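Local coordinates for B-type Cna protein (PDB 6FWY) that is of unknown function but carries a thioester domain, a type of domain through which bacterial surface proteins probably attach covalently to host targets, at residues G23-N28 with S120-S125; D76-M81 with V112-F117; Y104-V109 with E142-Y147. All coordinates share one frame; numbering follows the deposited sequence.

Contact 1. Residues G23-N28 with S120-S125; sequences GYIRVN and SQIVWS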
loop_
_atom_site.group_PDB
_atom_site.type_symbol
_atom_site.label_atom_id
_atom_site.label_comp_id
_atom_site.label_asym_id
_atom_site.label_seq_id
_atom_site.Cartn_x
_atom_site.Cartn_y
_atom_site.Cartn_z
ATOM N N GLY A 23 26.719 0.878 11.984
ATOM C CA GLY A 23 25.883 2.049 12.228
ATOM C C GLY A 23 26.670 3.318 12.108
ATOM O O GLY A 23 27.878 3.328 12.340
ATOM N N TYR A 24 25.985 4.389 11.719
ATOM C CA TYR A 24 26.569 5.730 11.581
ATOM C C TYR A 24 26.224 6.670 12.746
ATOM O O TYR A 24 26.644 7.822 12.752
ATOM C CB TYR A 24 26.051 6.352 10.288
ATOM C CG TYR A 24 26.532 5.617 9.082
ATOM C CD1 TYR A 24 25.823 4.532 8.590
ATOM C CD2 TYR A 24 27.707 5.995 8.440
ATOM C CE1 TYR A 24 26.281 3.831 7.488
ATOM C CE2 TYR A 24 28.151 5.318 7.323
ATOM C CZ TYR A 24 27.422 4.250 6.850
ATOM O OH TYR A 24 27.892 3.583 5.757
ATOM N N ILE A 25 25.445 6.153 13.690
ATOM C CA ILE A 25 24.962 6.859 14.859
ATOM C C ILE A 25 25.013 5.905 16.040
ATOM O O ILE A 25 25.234 4.717 15.879
ATOM C CB ILE A 25 23.509 7.408 14.666
ATOM C CG1 ILE A 25 22.475 6.299 14.461
ATOM C CG2 ILE A 25 23.449 8.388 13.490
ATOM C CD1 ILE A 25 21.846 5.722 15.708
ATOM N N ARG A 26 24.792 6.451 17.228
ATOM C CA ARG A 26 24.607 5.666 18.444
ATOM C C ARG A 26 23.362 6.212 19.121
ATOM O O ARG A 26 22.825 7.230 18.689
ATOM C CB ARG A 26 25.846 5.764 19.347
ATOM C CG ARG A 26 27.084 5.166 18.706
ATOM C CD ARG A 26 28.361 5.492 19.423
ATOM N NE ARG A 26 28.749 6.889 19.242
ATOM C CZ ARG A 26 29.686 7.517 19.967
ATOM N NH1 ARG A 26 30.352 6.876 20.903
ATOM N NH2 ARG A 26 29.963 8.789 19.723
ATOM N N VAL A 27 22.901 5.531 20.167
ATOM C CA VAL A 27 21.721 5.956 20.897
ATOM C C VAL A 27 21.963 5.852 22.399
ATOM O O VAL A 27 22.360 4.773 22.897
ATOM C CB VAL A 27 20.471 5.127 20.556
ATOM C CG1 VAL A 27 19.249 5.645 21.297
ATOM C CG2 VAL A 27 20.207 5.110 19.050
ATOM N N ASN A 28 21.700 6.966 23.098
ATOM C CA ASN A 28 21.568 6.963 24.543
ATOM C C ASN A 28 20.288 6.238 24.930
ATOM O O ASN A 28 19.189 6.770 24.854
ATOM C CB ASN A 28 21.557 8.397 25.124
ATOM C CG ASN A 28 22.874 9.121 24.907
ATOM O OD1 ASN A 28 23.943 8.523 24.970
ATOM N ND2 ASN A 28 22.792 10.410 24.635
ATOM N N SER A 120 15.540 12.571 20.259
ATOM C CA SER A 120 16.430 13.201 21.226
ATOM C C SER A 120 17.463 12.246 21.845
ATOM O O SER A 120 18.455 12.699 22.416
ATOM C CB SER A 120 15.618 13.875 22.351
ATOM O OG SER A 120 14.787 12.933 23.006
ATOM N N GLN A 121 17.210 10.930 21.773
ATOM C CA GLN A 121 18.204 9.936 22.203
ATOM C C GLN A 121 19.313 9.651 21.165
ATOM O O GLN A 121 20.337 9.071 21.508
ATOM C CB GLN A 121 17.526 8.628 22.594
ATOM C CG GLN A 121 16.568 8.708 23.774
ATOM C CD GLN A 121 15.721 7.441 23.883
ATOM O OE1 GLN A 121 14.529 7.475 23.592
ATOM N NE2 GLN A 121 16.349 6.313 24.255
ATOM N N ILE A 122 19.126 10.051 19.913
ATOM C CA ILE A 122 20.119 9.754 18.877
ATOM C C ILE A 122 21.390 10.573 19.076
ATOM O O ILE A 122 21.319 11.776 19.157
ATOM C CB ILE A 122 19.552 9.956 17.454
ATOM C CG1 ILE A 122 18.366 9.011 17.211
ATOM C CG2 ILE A 122 20.634 9.662 16.411
ATOM C CD1 ILE A 122 17.572 9.288 15.946
ATOM N N VAL A 123 22.530 9.892 19.152
ATOM C CA VAL A 123 23.867 10.506 19.155
ATOM C C VAL A 123 24.422 10.505 17.721
ATOM O O VAL A 123 24.680 9.441 17.147
ATOM C CB VAL A 123 24.839 9.774 20.138
ATOM C CG1 VAL A 123 26.230 10.389 20.125
ATOM C CG2 VAL A 123 24.286 9.821 21.550
ATOM N N TRP A 124 24.625 11.690 17.158
ATOM C CA TRP A 124 24.955 11.847 15.735
ATOM C C TRP A 124 26.446 11.756 15.494
ATOM O O TRP A 124 27.066 12.690 14.989
ATOM C CB TRP A 124 24.373 13.152 15.190
ATOM C CG TRP A 124 22.885 13.137 15.229
ATOM C CD1 TRP A 124 22.079 13.731 16.166
ATOM C CD2 TRP A 124 22.011 12.436 14.327
ATOM N NE1 TRP A 124 20.763 13.464 15.880
ATOM C CE2 TRP A 124 20.690 12.668 14.767
ATOM C CE3 TRP A 124 22.222 11.645 13.188
ATOM C CZ2 TRP A 124 19.581 12.148 14.108
ATOM C CZ3 TRP A 124 21.120 11.111 12.534
ATOM C CH2 TRP A 124 19.808 11.366 12.994
ATOM N N SER A 125 27.014 10.613 15.861
ATOM C CA SER A 125 28.440 10.340 15.682
ATOM C C SER A 125 28.688 8.876 16.007
ATOM O O SER A 125 27.942 8.261 16.774
ATOM C CB SER A 125 29.320 11.238 16.584
ATOM O OG SER A 125 29.105 10.937 17.953
HETATM O O HOH W 1 20.079 11.747 24.765
#
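Arg26 with Val123 and Val27 with Ile122 form a short antiparallel β pairing. It joins strand 122-123 to strand 26-29, which also pairs with strand 32-44. Arg26 and Val123 are a hydrogen-bonded pair, with N of Arg26 to O of Val123 at 3.0 Å and almost straight (172°). The return bond, N of Val123 to O of Arg26, is 2.7 Å. Val27 and Ile122 are a non-hydrogen-bonded pair. The next bond runs from N of Asn28 to O of Gln121.

The two ends are closed by side chains. Arg26 is bent at chi3 (-72°), which turns its guanidinium side-on to Ser125. NE reaches O of Ser125 at 2.9 Å, from well above the carbonyl plane. NH2 meets OG of Ser125, also at 2.9 Å, in the guanidinium plane. At the other end NE2 of Gln121 hydrogen-bonds to O of Asn28 at 2.9 Å, with that oxygen in the plane of the Gln121 amide. OE1 of the same side chain is held by N of Lys118. A water links ND2 of Asn28 to O of Ser120, and OD1 of Asn28 bonds to N of Asn34.

The apolar face carries Val27 and Ile122, which pack on Phe117; alongside, Ile25 packs on Tyr104 and Leu108 of helix 99-113. CG2 of Ile25 touches CE3 of Trp124 at 3.5 Å, and CG2 of Ile122 covers the centre of one Trp124 ring face. Lys138 makes a cation-pi contact with Trp124.

Two nitrogens on two acceptors should restrict rotation of the Arg26 guanidinium. Backbone and side-chain bonds thus secure a pairing only two residues long.

Contact 2. Residues D76-M81 with V112-F117; sequences DEFYRM and VLAGNF
Leu113 packs against Phe78, Glu77 and Met81 through both methyls and CB. CD1 lies over the centre of one face of the Phe78 ring, 4.2 Å from the centroid and 8° off the ring normal, a CH-pi contact. CB of Leu113 touches CZ at the far end of the same ring, at 3.6 Å. CG of Phe78 stands beside its own backbone N (chi1 -82°), and from there the ring extends toward the end of the other helix. CZ also meets CB of Ala114 at 4.1 Å.

CD1 of Leu113 further rests 3.8 Å from O of Glu77 and 4.2 Å from CB of Met81. CD2 faces OE1 of Glu77 at 3.8 Å. No hydrogen bond crosses this contact. The Glu77 carboxylate is held from outside, by a salt bridge from OE2 to Lys149.

Just beyond, Gly115, with positive phi, is the first residue to leave helical geometry, in a Schellman motif. ND2 of Asn116 then hydrogen-bonds to O of Met53.

The contact sets helix 76-84 against the C-terminal end of helix 99-113. Helix 131-150 adds Ala148 and Lys149 against Leu113, and strand 258-277 touches Phe78 through Val259.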
loop_
_atom_site.group_PDB
_atom_site.type_symbol
_atom_site.label_atom_id
_atom_site.label_comp_id
_atom_site.label_asym_id
_atom_site.label_seq_id
_atom_site.Cartn_x
_atom_site.Cartn_y
_atom_site.Cartn_z
ATOM N N ASP A 76 0.132 4.393 8.028
ATOM C CA ASP A 76 0.461 5.326 6.960
ATOM C C ASP A 76 1.890 5.876 7.083
ATOM O O ASP A 76 2.547 6.152 6.076
ATOM C CB ASP A 76 -0.564 6.465 6.911
ATOM C CG ASP A 76 -1.961 5.999 6.475
ATOM O OD1 ASP A 76 -2.100 4.829 5.990
ATOM O OD2 ASP A 76 -2.921 6.794 6.636
ATOM N N GLU A 77 2.376 6.021 8.307
ATOM C CA GLU A 77 3.752 6.482 8.540
ATOM C C GLU A 77 4.748 5.483 7.942
ATOM O O GLU A 77 5.670 5.880 7.244
ATOM C CB GLU A 77 4.034 6.703 10.041
ATOM C CG GLU A 77 3.129 7.745 10.703
ATOM C CD GLU A 77 3.505 8.025 12.161
ATOM O OE1 GLU A 77 3.914 7.079 12.875
ATOM O OE2 GLU A 77 3.408 9.204 12.604
ATOM N N PHE A 78 4.546 4.197 8.210
ATOM C CA PHE A 78 5.390 3.148 7.634
ATOM C C PHE A 78 5.239 3.061 6.106
ATOM O O PHE A 78 6.225 2.862 5.411
ATOM C CB PHE A 78 5.143 1.785 8.308
ATOM C CG PHE A 78 5.881 1.606 9.615
ATOM C CD1 PHE A 78 7.238 1.296 9.620
ATOM C CD2 PHE A 78 5.239 1.792 10.833
ATOM C CE1 PHE A 78 7.944 1.178 10.824
ATOM C CE2 PHE A 78 5.951 1.671 12.044
ATOM C CZ PHE A 78 7.291 1.341 12.041
ATOM N N TYR A 79 4.030 3.226 5.582
ATOM C CA TYR A 79 3.829 3.302 4.127
ATOM C C TYR A 79 4.722 4.365 3.536
ATOM O O TYR A 79 5.470 4.093 2.616
ATOM C CB TYR A 79 2.361 3.602 3.777
ATOM C CG TYR A 79 2.138 3.875 2.305
ATOM C CD1 TYR A 79 2.125 2.836 1.366
ATOM C CD2 TYR A 79 1.941 5.176 1.843
ATOM C CE1 TYR A 79 1.930 3.094 0.010
ATOM C CE2 TYR A 79 1.748 5.457 0.506
ATOM C CZ TYR A 79 1.744 4.415 -0.410
ATOM O OH TYR A 79 1.544 4.683 -1.726
ATOM N N ARG A 80 4.654 5.571 4.097
ATOM C CA ARG A 80 5.445 6.687 3.604
ATOM C C ARG A 80 6.946 6.496 3.781
ATOM O O ARG A 80 7.710 6.948 2.937
ATOM C CB ARG A 80 4.979 7.991 4.252
ATOM C CG ARG A 80 3.655 8.481 3.687
ATOM C CD ARG A 80 3.353 9.907 4.099
ATOM N NE ARG A 80 3.107 10.019 5.538
ATOM C CZ ARG A 80 1.943 9.816 6.156
ATOM N NH1 ARG A 80 0.829 9.481 5.486
ATOM N NH2 ARG A 80 1.899 9.969 7.486
ATOM N N MET A 81 7.367 5.818 4.845
ATOM C CA MET A 81 8.785 5.515 5.028
ATOM C C MET A 81 9.311 4.739 3.818
ATOM O O MET A 81 10.375 5.072 3.294
ATOM C CB MET A 81 9.030 4.718 6.313
ATOM C CG MET A 81 10.488 4.315 6.548
ATOM S SD MET A 81 10.648 3.058 7.835
ATOM C CE MET A 81 10.172 1.556 6.941
ATOM N N VAL A 112 12.706 4.469 14.973
ATOM C CA VAL A 112 12.025 5.582 15.638
ATOM C C VAL A 112 10.511 5.440 15.531
ATOM O O VAL A 112 9.818 5.524 16.526
ATOM C CB VAL A 112 12.499 6.935 15.076
ATOM C CG1 VAL A 112 11.682 8.099 15.650
ATOM C CG2 VAL A 112 13.978 7.129 15.396
ATOM N N LEU A 113 10.000 5.174 14.334
ATOM C CA LEU A 113 8.556 4.960 14.134
ATOM C C LEU A 113 8.011 3.816 14.963
ATOM O O LEU A 113 6.898 3.889 15.444
ATOM C CB LEU A 113 8.210 4.729 12.645
ATOM C CG LEU A 113 8.389 5.877 11.647
ATOM C CD1 LEU A 113 7.914 5.443 10.259
ATOM C CD2 LEU A 113 7.622 7.116 12.091
ATOM N N ALA A 114 8.799 2.763 15.128
ATOM C CA ALA A 114 8.404 1.607 15.942
ATOM C C ALA A 114 8.526 1.856 17.456
ATOM O O ALA A 114 8.139 1.025 18.252
ATOM C CB ALA A 114 9.201 0.375 15.539
ATOM N N GLY A 115 9.071 3.001 17.843
ATOM C CA GLY A 115 9.119 3.414 19.244
ATOM C C GLY A 115 10.320 2.893 20.030
ATOM O O GLY A 115 10.288 2.888 21.251
ATOM N N ASN A 116 11.374 2.467 19.343
ATOM C CA ASN A 116 12.535 1.880 20.004
ATOM C C ASN A 116 13.330 2.937 20.834
ATOM O O ASN A 116 13.893 2.627 21.869
ATOM C CB ASN A 116 13.472 1.270 18.985
ATOM C CG ASN A 116 12.867 0.097 18.243
ATOM O OD1 ASN A 116 13.408 -0.250 17.234
ATOM N ND2 ASN A 116 11.679 -0.360 18.590
ATOM N N PHE A 117 13.372 4.152 20.291
ATOM C CA PHE A 117 13.913 5.321 20.920
ATOM C C PHE A 117 13.375 6.587 20.239
ATOM O O PHE A 117 12.886 6.561 19.087
ATOM C CB PHE A 117 15.442 5.302 20.881
ATOM C CG PHE A 117 16.015 4.864 19.565
ATOM C CD1 PHE A 117 16.215 5.771 18.528
ATOM C CD2 PHE A 117 16.361 3.521 19.361
ATOM C CE1 PHE A 117 16.748 5.350 17.320
ATOM C CE2 PHE A 117 16.922 3.103 18.174
ATOM C CZ PHE A 117 17.110 4.027 17.151
#

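Contact 3. Residues Y104-V109 with E142-Y147; sequences YATQLV and EKIYDY
Ile144 reaches from helix 131-150 to helix 99-113, and nearly every part of its side chain is used. CB lies 3.8 Å from CG2 of Val109. The CG2 branch, anti to the backbone N, meets the same CG2 of Val109 at 3.7 Å and its CG1 at 4.2 Å. The other branch starts beside the backbone N (chi1 -61°) and is nearly extended at chi2 (159°). This carries CD1 away from Val109, back along the facing helix by about one turn. There CD1 touches OG1 of Thr106 at 3.5 Å and CB of Ala105 at 4.3 Å.

That hydroxyl is not left without a partner in this apolar seam: OG1 of Thr106 hydrogen-bonds to Ala102 O and Phe86 N. Tyr145, the next residue, meets the same Val109 methyl: its CB is 4.0 Å from CG2 of Val109. CG1 of Val109 lies at the edge of the Tyr145 ring.

The axes of segments 104-109 and 142-147 approach to 9.1 Å and cross at -38°; the two helical segments run broadly the same way. Phe141 continues the seam onto Leu108 and Val109. Met81 of helix 76-84 touches Thr106 and Val109, while Tyr51 of strand 49-52 packs on Thr106.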
loop_
_atom_site.group_PDB
_atom_site.type_symbol
_atom_site.label_atom_id
_atom_site.label_comp_id
_atom_site.label_asym_id
_atom_site.label_seq_id
_atom_site.Cartn_x
_atom_site.Cartn_y
_atom_site.Cartn_z
ATOM N N TYR A 104 20.494 2.628 5.713
ATOM C CA TYR A 104 20.577 2.784 7.173
ATOM C C TYR A 104 19.724 3.942 7.673
ATOM O O TYR A 104 19.063 3.838 8.720
ATOM C CB TYR A 104 22.028 2.950 7.634
ATOM C CG TYR A 104 22.186 2.908 9.132
ATOM C CD1 TYR A 104 22.271 1.695 9.812
ATOM C CD2 TYR A 104 22.257 4.079 9.867
ATOM C CE1 TYR A 104 22.417 1.653 11.198
ATOM C CE2 TYR A 104 22.410 4.047 11.249
ATOM C CZ TYR A 104 22.488 2.832 11.901
ATOM O OH TYR A 104 22.645 2.800 13.254
ATOM N N ALA A 105 19.757 5.056 6.943
ATOM C CA ALA A 105 18.882 6.208 7.217
ATOM C C ALA A 105 17.433 5.789 7.281
ATOM O O ALA A 105 16.709 6.222 8.163
ATOM C CB ALA A 105 19.047 7.285 6.149
ATOM N N THR A 106 17.025 4.925 6.362
ATOM C CA THR A 106 15.658 4.438 6.342
ATOM C C THR A 106 15.400 3.519 7.550
ATOM O O THR A 106 14.359 3.625 8.185
ATOM C CB THR A 106 15.307 3.752 4.992
ATOM O OG1 THR A 106 15.771 4.552 3.901
ATOM C CG2 THR A 106 13.834 3.584 4.847
ATOM N N GLN A 107 16.343 2.643 7.870
ATOM C CA GLN A 107 16.225 1.767 9.048
ATOM C C GLN A 107 16.145 2.589 10.351
ATOM O O GLN A 107 15.459 2.203 11.296
ATOM C CB GLN A 107 17.397 0.768 9.093
ATOM C CG GLN A 107 17.479 -0.133 10.329
ATOM C CD GLN A 107 16.226 -0.970 10.522
ATOM O OE1 GLN A 107 16.004 -1.931 9.807
ATOM N NE2 GLN A 107 15.405 -0.597 11.492
ATOM N N LEU A 108 16.849 3.716 10.384
ATOM C CA LEU A 108 16.806 4.604 11.542
ATOM C C LEU A 108 15.382 5.159 11.730
ATOM O O LEU A 108 14.840 5.116 12.819
ATOM C CB LEU A 108 17.852 5.709 11.371
ATOM C CG LEU A 108 18.183 6.625 12.543
ATOM C CD1 LEU A 108 18.543 5.865 13.827
ATOM C CD2 LEU A 108 19.339 7.496 12.069
ATOM N N VAL A 109 14.762 5.608 10.637
ATOM C CA VAL A 109 13.338 5.989 10.626
ATOM C C VAL A 109 12.448 4.841 11.134
ATOM O O VAL A 109 11.608 5.048 12.011
ATOM C CB VAL A 109 12.861 6.438 9.222
ATOM C CG1 VAL A 109 11.345 6.649 9.179
ATOM C CG2 VAL A 109 13.579 7.709 8.832
ATOM N N GLU A 142 16.317 12.855 8.295
ATOM C CA GLU A 142 15.393 13.972 8.489
ATOM C C GLU A 142 14.419 14.163 7.331
ATOM O O GLU A 142 13.252 14.492 7.537
ATOM C CB GLU A 142 16.167 15.267 8.747
ATOM C CG GLU A 142 16.838 15.253 10.100
ATOM C CD GLU A 142 17.806 16.402 10.326
ATOM O OE1 GLU A 142 17.989 17.284 9.444
ATOM O OE2 GLU A 142 18.402 16.434 11.422
ATOM N N LYS A 143 14.909 13.973 6.113
ATOM C CA LYS A 143 14.032 14.005 4.946
ATOM C C LYS A 143 12.978 12.901 5.060
ATOM O O LYS A 143 11.795 13.170 4.986
ATOM C CB LYS A 143 14.833 13.844 3.654
ATOM C CG LYS A 143 13.997 14.076 2.397
ATOM C CD LYS A 143 14.851 14.185 1.147
ATOM C CE LYS A 143 14.144 13.629 -0.105
ATOM N NZ LYS A 143 13.301 14.637 -0.785
ATOM N N ILE A 144 13.419 11.667 5.256
ATOM C CA ILE A 144 12.508 10.510 5.262
ATOM C C ILE A 144 11.532 10.608 6.440
ATOM O O ILE A 144 10.328 10.398 6.274
ATOM C CB ILE A 144 13.277 9.163 5.280
ATOM C CG1 ILE A 144 14.168 9.021 4.029
ATOM C CG2 ILE A 144 12.321 7.972 5.333
ATOM C CD1 ILE A 144 15.299 8.002 4.218
ATOM N N TYR A 145 12.051 10.937 7.622
ATOM C CA TYR A 145 11.236 11.026 8.835
ATOM C C TYR A 145 10.161 12.113 8.703
ATOM O O TYR A 145 8.989 11.869 8.977
ATOM C CB TYR A 145 12.135 11.289 10.038
ATOM C CG TYR A 145 11.451 11.271 11.370
ATOM C CD1 TYR A 145 10.823 10.133 11.821
ATOM C CD2 TYR A 145 11.458 12.389 12.198
ATOM C CE1 TYR A 145 10.195 10.094 13.062
ATOM C CE2 TYR A 145 10.856 12.360 13.453
ATOM C CZ TYR A 145 10.211 11.203 13.865
ATOM O OH TYR A 145 9.590 11.129 15.086
ATOM N N ASP A 146 10.561 13.300 8.254
ATOM C CA ASP A 146 9.620 14.388 8.024
ATOM C C ASP A 146 8.467 13.951 7.104
ATOM O O ASP A 146 7.306 14.214 7.395
ATOM C CB ASP A 146 10.343 15.601 7.440
ATOM C CG ASP A 146 9.439 16.841 7.330
ATOM O OD1 ASP A 146 8.552 17.034 8.200
ATOM O OD2 ASP A 146 9.563 17.618 6.350
ATOM N N TYR A 147 8.803 13.258 6.017
ATOM C CA TYR A 147 7.800 12.753 5.095
ATOM C C TYR A 147 6.902 11.686 5.759
ATOM O O TYR A 147 5.683 11.735 5.639
ATOM C CB TYR A 147 8.457 12.221 3.818
ATOM C CG TYR A 147 7.461 11.664 2.829
ATOM C CD1 TYR A 147 6.529 12.499 2.209
ATOM C CD2 TYR A 147 7.432 10.302 2.532
ATOM C CE1 TYR A 147 5.606 12.000 1.313
ATOM C CE2 TYR A 147 6.502 9.797 1.639
ATOM C CZ TYR A 147 5.600 10.645 1.029
ATOM O OH TYR A 147 4.683 10.131 0.150
#

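Helix 99-113 connects the three contacts. Contacts 2 and 3 both use it, and their centres are about 9 Å apart. Met81 CG meets Val109 CG1 at 3.6 Å. Contact 1 is centred about 13 Å from contact 3 and about 17 Å from contact 2. Val27 CG1 packs on Phe117 CG at 3.8 Å. The side chain of Tyr24 in contact 1 is about 5 Å from a bound tetraethylene glycol, probably from the crystallisation liquor. Within 104-109, Gln107 OE1 hydrogen-bonds to N of Cys52. This places Gln107 beside Cys52, probably the pair that forms the thioester in such domains; as modelled, Gln107 keeps its amide nitrogen, so the thioester is not present.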